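Local coordinates for protein cyclopenase asqI (Emericella nidulans, PDB 5YY3) that catalyses, as a zinc-dependent cyclopenase of the tyrosinase family, the conversion of 4'-methoxycyclopenin into 4'-methoxyviridicatin in aspoquinolone biosynthesis, at residues 175-180 with 389-394; 292-297 with 353-358. One frame throughout, in Å; residues are numbered along the deposited sequence.

Interaction 1: 175-180 with 389-394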
ATOM      1  N   TYR A 175       0.338 -15.577   9.852  1.00 18.49           N
ATOM      2  CA  TYR A 175      -0.709 -16.578  10.158  1.00 21.38           C
ATOM      3  C   TYR A 175      -0.247 -17.996   9.799  1.00 21.50           C
ATOM      4  O   TYR A 175      -0.569 -18.984  10.469  1.00 20.85           O
ATOM      5  CB  TYR A 175      -2.031 -16.266   9.421  1.00 19.92           C
ATOM      6  CG  TYR A 175      -1.971 -16.501   7.920  1.00 19.41           C
ATOM      7  CD1 TYR A 175      -1.553 -15.491   7.050  1.00 17.58           C
ATOM      8  CD2 TYR A 175      -2.327 -17.733   7.373  1.00 17.38           C
ATOM      9  CE1 TYR A 175      -1.487 -15.708   5.681  1.00 16.44           C
ATOM     10  CE2 TYR A 175      -2.254 -17.962   6.016  1.00 19.54           C
ATOM     11  CZ  TYR A 175      -1.840 -16.946   5.167  1.00 16.90           C
ATOM     12  OH  TYR A 175      -1.770 -17.182   3.803  1.00 20.33           O
ATOM     13  N   TRP A 176       0.528 -18.078   8.732  1.00 20.42           N
ATOM     14  CA  TRP A 176       1.021 -19.340   8.240  1.00 20.04           C
ATOM     15  C   TRP A 176       2.233 -19.783   9.066  1.00 23.69           C
ATOM     16  O   TRP A 176       2.314 -20.937   9.481  1.00 25.59           O
ATOM     17  CB  TRP A 176       1.378 -19.189   6.766  1.00 19.67           C
ATOM     18  CG  TRP A 176       1.391 -20.421   5.938  1.00 18.03           C
ATOM     19  CD1 TRP A 176       0.350 -20.934   5.236  1.00 17.73           C
ATOM     20  CD2 TRP A 176       2.530 -21.257   5.645  1.00 18.48           C
ATOM     21  NE1 TRP A 176       0.755 -22.050   4.539  1.00 19.34           N
ATOM     22  CE2 TRP A 176       2.084 -22.267   4.773  1.00 17.04           C
ATOM     23  CE3 TRP A 176       3.870 -21.242   6.040  1.00 17.67           C
ATOM     24  CZ2 TRP A 176       2.937 -23.267   4.289  1.00 19.84           C
ATOM     25  CZ3 TRP A 176       4.719 -22.246   5.559  1.00 18.57           C
ATOM     26  CH2 TRP A 176       4.244 -23.243   4.700  1.00 16.39           C
ATOM     27  N   ARG A 177       3.167 -18.874   9.321  1.00 20.12           N
ATOM     28  CA  ARG A 177       4.373 -19.250  10.079  1.00 21.14           C
ATOM     29  C   ARG A 177       4.086 -19.538  11.556  1.00 25.68           C
ATOM     30  O   ARG A 177       4.754 -20.384  12.168  1.00 19.93           O
ATOM     31  CB  ARG A 177       5.435 -18.163   9.965  1.00 20.70           C
ATOM     32  CG  ARG A 177       5.921 -17.894   8.528  1.00 21.56           C
ATOM     33  CD  ARG A 177       7.125 -16.943   8.543  1.00 19.74           C
ATOM     34  NE  ARG A 177       6.835 -15.767   9.358  1.00 24.35           N
ATOM     35  CZ  ARG A 177       6.546 -14.557   8.874  1.00 21.72           C
ATOM     36  NH1 ARG A 177       6.538 -14.326   7.566  1.00 19.18           N
ATOM     37  NH2 ARG A 177       6.274 -13.570   9.707  1.00 22.16           N
ATOM     38  N   ASP A 178       3.096 -18.851  12.129  1.00 19.95           N
ATOM     39  CA  ASP A 178       2.735 -19.069  13.531  1.00 20.19           C
ATOM     40  C   ASP A 178       1.699 -20.162  13.703  1.00 22.85           C
ATOM     41  O   ASP A 178       1.232 -20.400  14.818  1.00 25.01           O
ATOM     42  CB  ASP A 178       2.178 -17.800  14.163  1.00 22.43           C
ATOM     43  CG  ASP A 178       3.229 -16.762  14.418  1.00 21.73           C
ATOM     44  OD1 ASP A 178       4.327 -17.117  14.850  1.00 20.97           O
ATOM     45  OD2 ASP A 178       2.938 -15.565  14.209  1.00 31.06           O
ATOM     46  N   ASP A 179       1.291 -20.796  12.615  1.00 20.67           N
ATOM     47  CA  ASP A 179       0.258 -21.813  12.732  1.00 24.57           C
ATOM     48  C   ASP A 179       0.674 -22.873  13.756  1.00 21.19           C
ATOM     49  O   ASP A 179       1.757 -23.460  13.658  1.00 23.67           O
ATOM     50  CB  ASP A 179      -0.039 -22.447  11.383  1.00 18.55           C
ATOM     51  CG  ASP A 179      -1.120 -23.491  11.469  1.00 22.32           C
ATOM     52  OD1 ASP A 179      -0.822 -24.604  11.942  1.00 22.75           O
ATOM     53  OD2 ASP A 179      -2.268 -23.204  11.066  1.00 22.20           O
ATOM     54  N   TYR A 180      -0.188 -23.086  14.746  1.00 25.19           N
ATOM     55  CA  TYR A 180       0.103 -24.016  15.827  1.00 25.08           C
ATOM     56  C   TYR A 180       0.442 -25.400  15.297  1.00 26.21           C
ATOM     57  O   TYR A 180       1.369 -26.041  15.774  1.00 24.29           O
ATOM     58  CB  TYR A 180      -1.079 -24.151  16.812  1.00 23.88           C
ATOM     59  CG  TYR A 180      -0.787 -25.243  17.815  1.00 28.13           C
ATOM     60  CD1 TYR A 180       0.105 -25.018  18.865  1.00 30.31           C
ATOM     61  CD2 TYR A 180      -1.312 -26.530  17.661  1.00 25.97           C
ATOM     62  CE1 TYR A 180       0.426 -26.020  19.764  1.00 27.29           C
ATOM     63  CE2 TYR A 180      -0.993 -27.541  18.558  1.00 26.81           C
ATOM     64  CZ  TYR A 180      -0.116 -27.272  19.604  1.00 27.64           C
ATOM     65  OH  TYR A 180       0.212 -28.249  20.504  1.00 28.86           O
ATOM     66  N   ARG A 389       8.478 -19.896  12.765  1.00 22.05           N
ATOM     67  CA  ARG A 389       7.838 -18.600  12.958  1.00 21.65           C
ATOM     68  C   ARG A 389       8.682 -17.466  12.381  1.00 23.49           C
ATOM     69  O   ARG A 389       8.160 -16.436  11.955  1.00 25.50           O
ATOM     70  CB  ARG A 389       7.592 -18.328  14.440  1.00 23.07           C
ATOM     71  CG  ARG A 389       6.962 -19.456  15.223  1.00 24.09           C
ATOM     72  CD  ARG A 389       6.862 -19.074  16.695  1.00 21.31           C
ATOM     73  NE  ARG A 389       6.150 -20.112  17.421  1.00 26.47           N
ATOM     74  CZ  ARG A 389       4.828 -20.160  17.550  1.00 25.55           C
ATOM     75  NH1 ARG A 389       4.079 -19.204  17.023  1.00 25.46           N
ATOM     76  NH2 ARG A 389       4.252 -21.157  18.213  1.00 26.10           N
ATOM     77  N   ASP A 390       9.995 -17.669  12.376  1.00 26.97           N
ATOM     78  CA  ASP A 390      10.968 -16.623  12.057  1.00 25.31           C
ATOM     79  C   ASP A 390      11.316 -16.583  10.557  1.00 24.60           C
ATOM     80  O   ASP A 390      11.717 -17.597   9.988  1.00 25.03           O
ATOM     81  CB  ASP A 390      12.218 -16.871  12.897  1.00 24.17           C
ATOM     82  CG  ASP A 390      13.161 -15.684  12.935  1.00 25.02           C
ATOM     83  OD1 ASP A 390      13.184 -14.893  11.963  1.00 24.01           O
ATOM     84  OD2 ASP A 390      13.902 -15.574  13.945  1.00 22.91           O
ATOM     85  N   PRO A 391      11.157 -15.416   9.910  1.00 23.83           N
ATOM     86  CA  PRO A 391      11.456 -15.341   8.471  1.00 21.25           C
ATOM     87  C   PRO A 391      12.919 -15.620   8.132  1.00 25.29           C
ATOM     88  O   PRO A 391      13.195 -16.032   6.997  1.00 24.73           O
ATOM     89  CB  PRO A 391      11.091 -13.895   8.105  1.00 23.92           C
ATOM     90  CG  PRO A 391      10.103 -13.483   9.141  1.00 23.13           C
ATOM     91  CD  PRO A 391      10.595 -14.148  10.417  1.00 25.04           C
ATOM     92  N   CYS A 392      13.855 -15.415   9.058  1.00 26.19           N
ATOM     93  CA  CYS A 392      15.247 -15.711   8.697  1.00 25.14           C
ATOM     94  C   CYS A 392      15.442 -17.211   8.423  1.00 24.15           C
ATOM     95  O   CYS A 392      16.275 -17.588   7.599  1.00 23.73           O
ATOM     96  CB  CYS A 392      16.235 -15.220   9.770  1.00 25.33           C
ATOM     97  SG  CYS A 392      16.298 -16.123  11.332  1.00 26.49           S
ATOM     98  N   PHE A 393      14.673 -18.076   9.076  1.00 22.63           N
ATOM     99  CA  PHE A 393      14.889 -19.500   8.856  1.00 20.11           C
ATOM    100  C   PHE A 393      14.353 -19.946   7.502  1.00 22.60           C
ATOM    101  O   PHE A 393      14.842 -20.916   6.924  1.00 21.47           O
ATOM    102  CB  PHE A 393      14.278 -20.325   9.985  1.00 25.30           C
ATOM    103  CG  PHE A 393      15.031 -20.192  11.287  1.00 28.72           C
ATOM    104  CD1 PHE A 393      14.596 -19.323  12.281  1.00 29.94           C
ATOM    105  CD2 PHE A 393      16.219 -20.867  11.481  1.00 30.10           C
ATOM    106  CE1 PHE A 393      15.297 -19.188  13.466  1.00 29.97           C
ATOM    107  CE2 PHE A 393      16.941 -20.725  12.668  1.00 32.08           C
ATOM    108  CZ  PHE A 393      16.478 -19.893  13.656  1.00 25.67           C
ATOM    109  N   TRP A 394      13.360 -19.228   6.983  1.00 23.62           N
ATOM    110  CA  TRP A 394      12.825 -19.559   5.671  1.00 21.82           C
ATOM    111  C   TRP A 394      13.859 -19.184   4.645  1.00 20.85           C
ATOM    112  O   TRP A 394      13.975 -19.844   3.613  1.00 25.00           O
ATOM    113  CB  TRP A 394      11.468 -18.868   5.425  1.00 22.18           C
ATOM    114  CG  TRP A 394      10.420 -19.540   6.249  1.00 17.70           C
ATOM    115  CD1 TRP A 394       9.998 -19.177   7.491  1.00 21.02           C
ATOM    116  CD2 TRP A 394       9.738 -20.763   5.933  1.00 18.14           C
ATOM    117  NE1 TRP A 394       9.061 -20.073   7.955  1.00 20.78           N
ATOM    118  CE2 TRP A 394       8.884 -21.057   7.013  1.00 19.83           C
ATOM    119  CE3 TRP A 394       9.751 -21.625   4.829  1.00 19.90           C
ATOM    120  CZ2 TRP A 394       8.055 -22.177   7.024  1.00 17.19           C
ATOM    121  CZ3 TRP A 394       8.928 -22.728   4.838  1.00 17.02           C
ATOM    122  CH2 TRP A 394       8.083 -22.994   5.928  1.00 20.14           C
TER
HETATM  123  O   HOH W   1       5.842 -14.683  12.551  1.00 34.46           O
HETATM  124  O   HOH W   2       1.643 -21.406  17.114  1.00 24.25           O
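R177 and R389 bring the two backbones together, their CA atoms 4.6 Å apart, where the short helix ending at R177 meets the turn that leads into helix 391-410. D390 is the N-cap of that second helix: its OD1 accepts from C392 N, and Y264 also binds this oxygen.

Two arginines pointing in opposite directions across the seam show how a buried helix junction can be held by reciprocal side-chain bonds. R177 gives its NE to the carbonyl O of R389 at 3.0 Å, a bent bond (N-H...O 141°) arriving from above the carbonyl plane. The chain of R177, bent at chi3 (-50°), turns the guanidinium so that P391 CG sits over the centre of one face, 3.7 Å from CZ. Its NH1 is held by the carbonyl of H170 and by Y225, and a water joins NH2 to the O of R389. In return, R389 runs extended from CG to NE and delivers NH1 to OD1 of D178, a salt bridge of 3.0 Å in which the carboxylate is approached from above its plane. S458 binds the other carboxylate oxygen, and the strongest polar partner of R389 lies beyond the two segments, at M456. A second water accepts from R389 NH2.

Beside R177, whose CD lies 3.7 Å from NE1 of W394, the edge of W176 points at the face of W394 in an offset edge-to-face pair, planes at 61°, with CZ3 of W176 3.5 Å from CH2 of W394. The NE1 of W394 bonds to the carbonyl of P388.

W176 and W394 both pack on helix 210-231, which carries the zinc ligand H218, and helix 180-193, home of H186 and H190, touches W176 and R389; the W394 side chain lies about 7 Å from those of H186 and H218.

Interaction 2: 292-297 with 353-358; sequences EEWRDN and GNLHNY
Helix packing within the hemocyanin-like, mainly helical metal-binding domain is the setting here: helix 288-304 meets the junction where the chain leaves helix 349-352 and enters helix 355-367. The general lesson is that a glycine at a helix boundary can offer its backbone to a flat aromatic side chain.

W294 carries the contact. G353 CA lies over one face of its indole, 3.5 Å from the centroid of the five-membered ring and only 13° off the normal, a CH-pi interaction; N354 N follows over the same face, 3.9 Å from W294 CZ3. With CG beside the backbone N (chi1 -69°), the indole reaches out from its helix and lays this face against the turn. Its six-membered ring then meets the ring of Y358 obliquely, planes at 32°, where CD2 of Y358 stands 3.4 Å from both CZ3 and CH2 of W294. Alongside, one methyl of L355, CD2, rests 3.7 Å from R295 CA and beside its CB, while CD1 faces CE3 of W294 more loosely.

The polar ends turn elsewhere. R295 bends at chi3 and grips its neighbour D296 side-on, NE and NH2 both reaching OD1 from the same face of the carboxylate; its guanidinium also meets Y243 in a cation-pi contact. D296 OD2 pairs with R303 of a second subunit, and the hydroxyl of Y358 bonds to E78.

The joint between the helices is thus made by aromatic and aliphatic surface, so its fit depends on shape. G353, with positive phi, suits the turn and brings its CA directly against the indole face; the charged and polar ends are paired elsewhere, among them D296 at the subunit interface.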
ATOM      1  N   GLU A 292      31.264 -20.304   5.010  1.00 22.81           N
ATOM      2  CA  GLU A 292      31.387 -20.066   3.575  1.00 23.18           C
ATOM      3  C   GLU A 292      32.305 -21.108   2.922  1.00 23.48           C
ATOM      4  O   GLU A 292      32.008 -21.625   1.843  1.00 25.08           O
ATOM      5  CB  GLU A 292      31.910 -18.645   3.314  1.00 23.69           C
ATOM      6  CG  GLU A 292      31.044 -17.551   3.918  1.00 23.42           C
ATOM      7  CD  GLU A 292      31.540 -16.156   3.613  1.00 25.78           C
ATOM      8  OE1 GLU A 292      32.771 -15.968   3.602  1.00 27.61           O
ATOM      9  OE2 GLU A 292      30.703 -15.245   3.395  1.00 28.03           O
ATOM     10  N   GLU A 293      33.414 -21.421   3.582  1.00 26.56           N
ATOM     11  CA  GLU A 293      34.345 -22.425   3.062  1.00 28.11           C
ATOM     12  C   GLU A 293      33.681 -23.809   2.889  1.00 25.31           C
ATOM     13  O   GLU A 293      33.763 -24.410   1.815  1.00 24.61           O
ATOM     14  CB  GLU A 293      35.561 -22.523   3.971  1.00 25.02           C
ATOM     15  CG  GLU A 293      36.393 -23.752   3.708  1.00 30.64           C
ATOM     16  CD  GLU A 293      37.719 -23.728   4.439  1.00 36.41           C
ATOM     17  OE1 GLU A 293      37.760 -23.228   5.588  1.00 35.85           O
ATOM     18  OE2 GLU A 293      38.715 -24.213   3.851  1.00 40.25           O
ATOM     19  N   TRP A 294      33.009 -24.289   3.936  1.00 27.29           N
ATOM     20  CA  TRP A 294      32.177 -25.497   3.861  1.00 25.62           C
ATOM     21  C   TRP A 294      31.202 -25.461   2.674  1.00 25.30           C
ATOM     22  O   TRP A 294      31.142 -26.402   1.881  1.00 26.43           O
ATOM     23  CB  TRP A 294      31.390 -25.681   5.170  1.00 28.63           C
ATOM     24  CG  TRP A 294      32.248 -26.050   6.359  1.00 29.18           C
ATOM     25  CD1 TRP A 294      33.496 -26.603   6.324  1.00 27.76           C
ATOM     26  CD2 TRP A 294      31.914 -25.897   7.749  1.00 28.83           C
ATOM     27  NE1 TRP A 294      33.961 -26.807   7.601  1.00 32.29           N
ATOM     28  CE2 TRP A 294      33.015 -26.384   8.496  1.00 29.41           C
ATOM     29  CE3 TRP A 294      30.797 -25.403   8.435  1.00 25.86           C
ATOM     30  CZ2 TRP A 294      33.028 -26.389   9.899  1.00 27.75           C
ATOM     31  CZ3 TRP A 294      30.807 -25.409   9.833  1.00 26.74           C
ATOM     32  CH2 TRP A 294      31.918 -25.898  10.549  1.00 30.56           C
ATOM     33  N   ARG A 295      30.452 -24.364   2.564  1.00 26.69           N
ATOM     34  CA  ARG A 295      29.525 -24.138   1.454  1.00 27.20           C
ATOM     35  C   ARG A 295      30.234 -24.256   0.108  1.00 26.08           C
ATOM     36  O   ARG A 295      29.741 -24.924  -0.801  1.00 23.10           O
ATOM     37  CB  ARG A 295      28.871 -22.752   1.566  1.00 19.61           C
ATOM     38  CG  ARG A 295      28.059 -22.331   0.335  1.00 23.15           C
ATOM     39  CD  ARG A 295      27.864 -20.819   0.298  1.00 24.17           C
ATOM     40  NE  ARG A 295      29.122 -20.153  -0.016  1.00 28.64           N
ATOM     41  CZ  ARG A 295      29.381 -18.865   0.204  1.00 25.15           C
ATOM     42  NH1 ARG A 295      28.461 -18.090   0.765  1.00 26.49           N
ATOM     43  NH2 ARG A 295      30.571 -18.352  -0.124  1.00 20.21           N
ATOM     44  N   ASP A 296      31.374 -23.577  -0.014  1.00 23.79           N
ATOM     45  CA  ASP A 296      32.140 -23.568  -1.260  1.00 26.62           C
ATOM     46  C   ASP A 296      32.585 -24.974  -1.623  1.00 22.58           C
ATOM     47  O   ASP A 296      32.644 -25.338  -2.800  1.00 24.07           O
ATOM     48  CB  ASP A 296      33.378 -22.678  -1.146  1.00 28.59           C
ATOM     49  CG  ASP A 296      33.045 -21.220  -1.066  1.00 27.47           C
ATOM     50  OD1 ASP A 296      31.884 -20.862  -1.380  1.00 28.03           O
ATOM     51  OD2 ASP A 296      33.955 -20.428  -0.706  1.00 30.56           O
ATOM     52  N   ASN A 297      32.917 -25.757  -0.602  1.00 21.29           N
ATOM     53  CA  ASN A 297      33.443 -27.090  -0.832  1.00 25.17           C
ATOM     54  C   ASN A 297      32.322 -28.043  -1.240  1.00 23.27           C
ATOM     55  O   ASN A 297      32.500 -28.870  -2.137  1.00 23.37           O
ATOM     56  CB  ASN A 297      34.182 -27.597   0.411  1.00 26.37           C
ATOM     57  CG  ASN A 297      35.505 -26.881   0.637  1.00 27.93           C
ATOM     58  OD1 ASN A 297      36.047 -26.258  -0.273  1.00 27.33           O
ATOM     59  ND2 ASN A 297      36.035 -26.983   1.848  1.00 21.70           N
ATOM     60  N   GLY A 353      32.341 -30.144   6.757  1.00 33.07           N
ATOM     61  CA  GLY A 353      31.849 -29.641   8.031  1.00 26.64           C
ATOM     62  C   GLY A 353      30.435 -30.018   8.442  1.00 31.32           C
ATOM     63  O   GLY A 353      29.934 -31.104   8.114  1.00 29.67           O
ATOM     64  N   ASN A 354      29.799 -29.109   9.179  1.00 29.21           N
ATOM     65  CA  ASN A 354      28.413 -29.250   9.624  1.00 30.70           C
ATOM     66  C   ASN A 354      27.616 -27.981   9.309  1.00 30.26           C
ATOM     67  O   ASN A 354      27.195 -27.260  10.218  1.00 27.17           O
ATOM     68  CB  ASN A 354      28.360 -29.545  11.134  1.00 29.03           C
ATOM     69  CG  ASN A 354      26.967 -29.900  11.606  1.00 29.31           C
ATOM     70  OD1 ASN A 354      26.046 -30.021  10.796  1.00 32.94           O
ATOM     71  ND2 ASN A 354      26.807 -30.106  12.909  1.00 31.82           N
ATOM     72  N   LEU A 355      27.417 -27.705   8.022  1.00 30.64           N
ATOM     73  CA  LEU A 355      26.919 -26.394   7.586  1.00 28.75           C
ATOM     74  C   LEU A 355      25.501 -26.047   8.059  1.00 25.97           C
ATOM     75  O   LEU A 355      25.247 -24.910   8.452  1.00 27.14           O
ATOM     76  CB  LEU A 355      26.972 -26.302   6.059  1.00 25.91           C
ATOM     77  CG  LEU A 355      26.605 -24.964   5.432  1.00 23.55           C
ATOM     78  CD1 LEU A 355      27.411 -23.852   6.077  1.00 27.52           C
ATOM     79  CD2 LEU A 355      26.865 -25.011   3.948  1.00 26.96           C
ATOM     80  N   HIS A 356      24.576 -27.005   8.005  1.00 28.06           N
ATOM     81  CA  HIS A 356      23.186 -26.726   8.358  1.00 25.43           C
ATOM     82  C   HIS A 356      23.069 -26.311   9.814  1.00 28.74           C
ATOM     83  O   HIS A 356      22.485 -25.271  10.130  1.00 27.50           O
ATOM     84  CB  HIS A 356      22.282 -27.940   8.102  1.00 22.67           C
ATOM     85  CG  HIS A 356      20.925 -27.820   8.730  1.00 26.24           C
ATOM     86  ND1 HIS A 356      20.057 -26.788   8.436  1.00 22.60           N
ATOM     87  CD2 HIS A 356      20.298 -28.586   9.658  1.00 26.56           C
ATOM     88  CE1 HIS A 356      18.949 -26.930   9.146  1.00 24.86           C
ATOM     89  NE2 HIS A 356      19.071 -28.015   9.893  1.00 24.64           N
ATOM     90  N   ASN A 357      23.631 -27.117  10.706  1.00 28.01           N
ATOM     91  CA  ASN A 357      23.437 -26.872  12.135  1.00 27.70           C
ATOM     92  C   ASN A 357      24.291 -25.711  12.670  1.00 25.51           C
ATOM     93  O   ASN A 357      23.869 -24.991  13.571  1.00 29.94           O
ATOM     94  CB  ASN A 357      23.701 -28.157  12.926  1.00 29.04           C
ATOM     95  CG  ASN A 357      22.703 -29.262  12.586  1.00 28.84           C
ATOM     96  OD1 ASN A 357      21.594 -29.307  13.127  1.00 31.72           O
ATOM     97  ND2 ASN A 357      23.091 -30.151  11.682  1.00 27.05           N
ATOM     98  N   TYR A 358      25.478 -25.499  12.118  1.00 27.73           N
ATOM     99  CA  TYR A 358      26.226 -24.309  12.523  1.00 26.48           C
ATOM    100  C   TYR A 358      25.569 -23.071  11.933  1.00 25.55           C
ATOM    101  O   TYR A 358      25.594 -21.986  12.541  1.00 28.49           O
ATOM    102  CB  TYR A 358      27.694 -24.395  12.108  1.00 26.14           C
ATOM    103  CG  TYR A 358      28.534 -25.169  13.084  1.00 24.86           C
ATOM    104  CD1 TYR A 358      28.633 -24.764  14.409  1.00 30.34           C
ATOM    105  CD2 TYR A 358      29.252 -26.293  12.684  1.00 28.90           C
ATOM    106  CE1 TYR A 358      29.417 -25.464  15.316  1.00 30.60           C
ATOM    107  CE2 TYR A 358      30.036 -26.996  13.581  1.00 29.16           C
ATOM    108  CZ  TYR A 358      30.115 -26.571  14.896  1.00 30.08           C
ATOM    109  OH  TYR A 358      30.882 -27.271  15.797  1.00 33.11           O
TER

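From the N terminus, the chain first lays down 175-180, just ahead of the helices bearing the zinc ligands H186, H190 and H218. It then passes along helix 288-304, and interaction 2 closes a shorter loop when 353-358 returns to this helix, with 55 residues between the segments. Interaction 1 closes later, when 389-394 comes back to 175-180 over 208 intervening residues, so the short loop lies wholly within the long one. The contacts do not touch: their centres are 24 Å apart. Helices 355-367 and 391-410, successive in the chain, connect them, tying the zinc-site side of the domain to helix 288-304, which faces the second subunit.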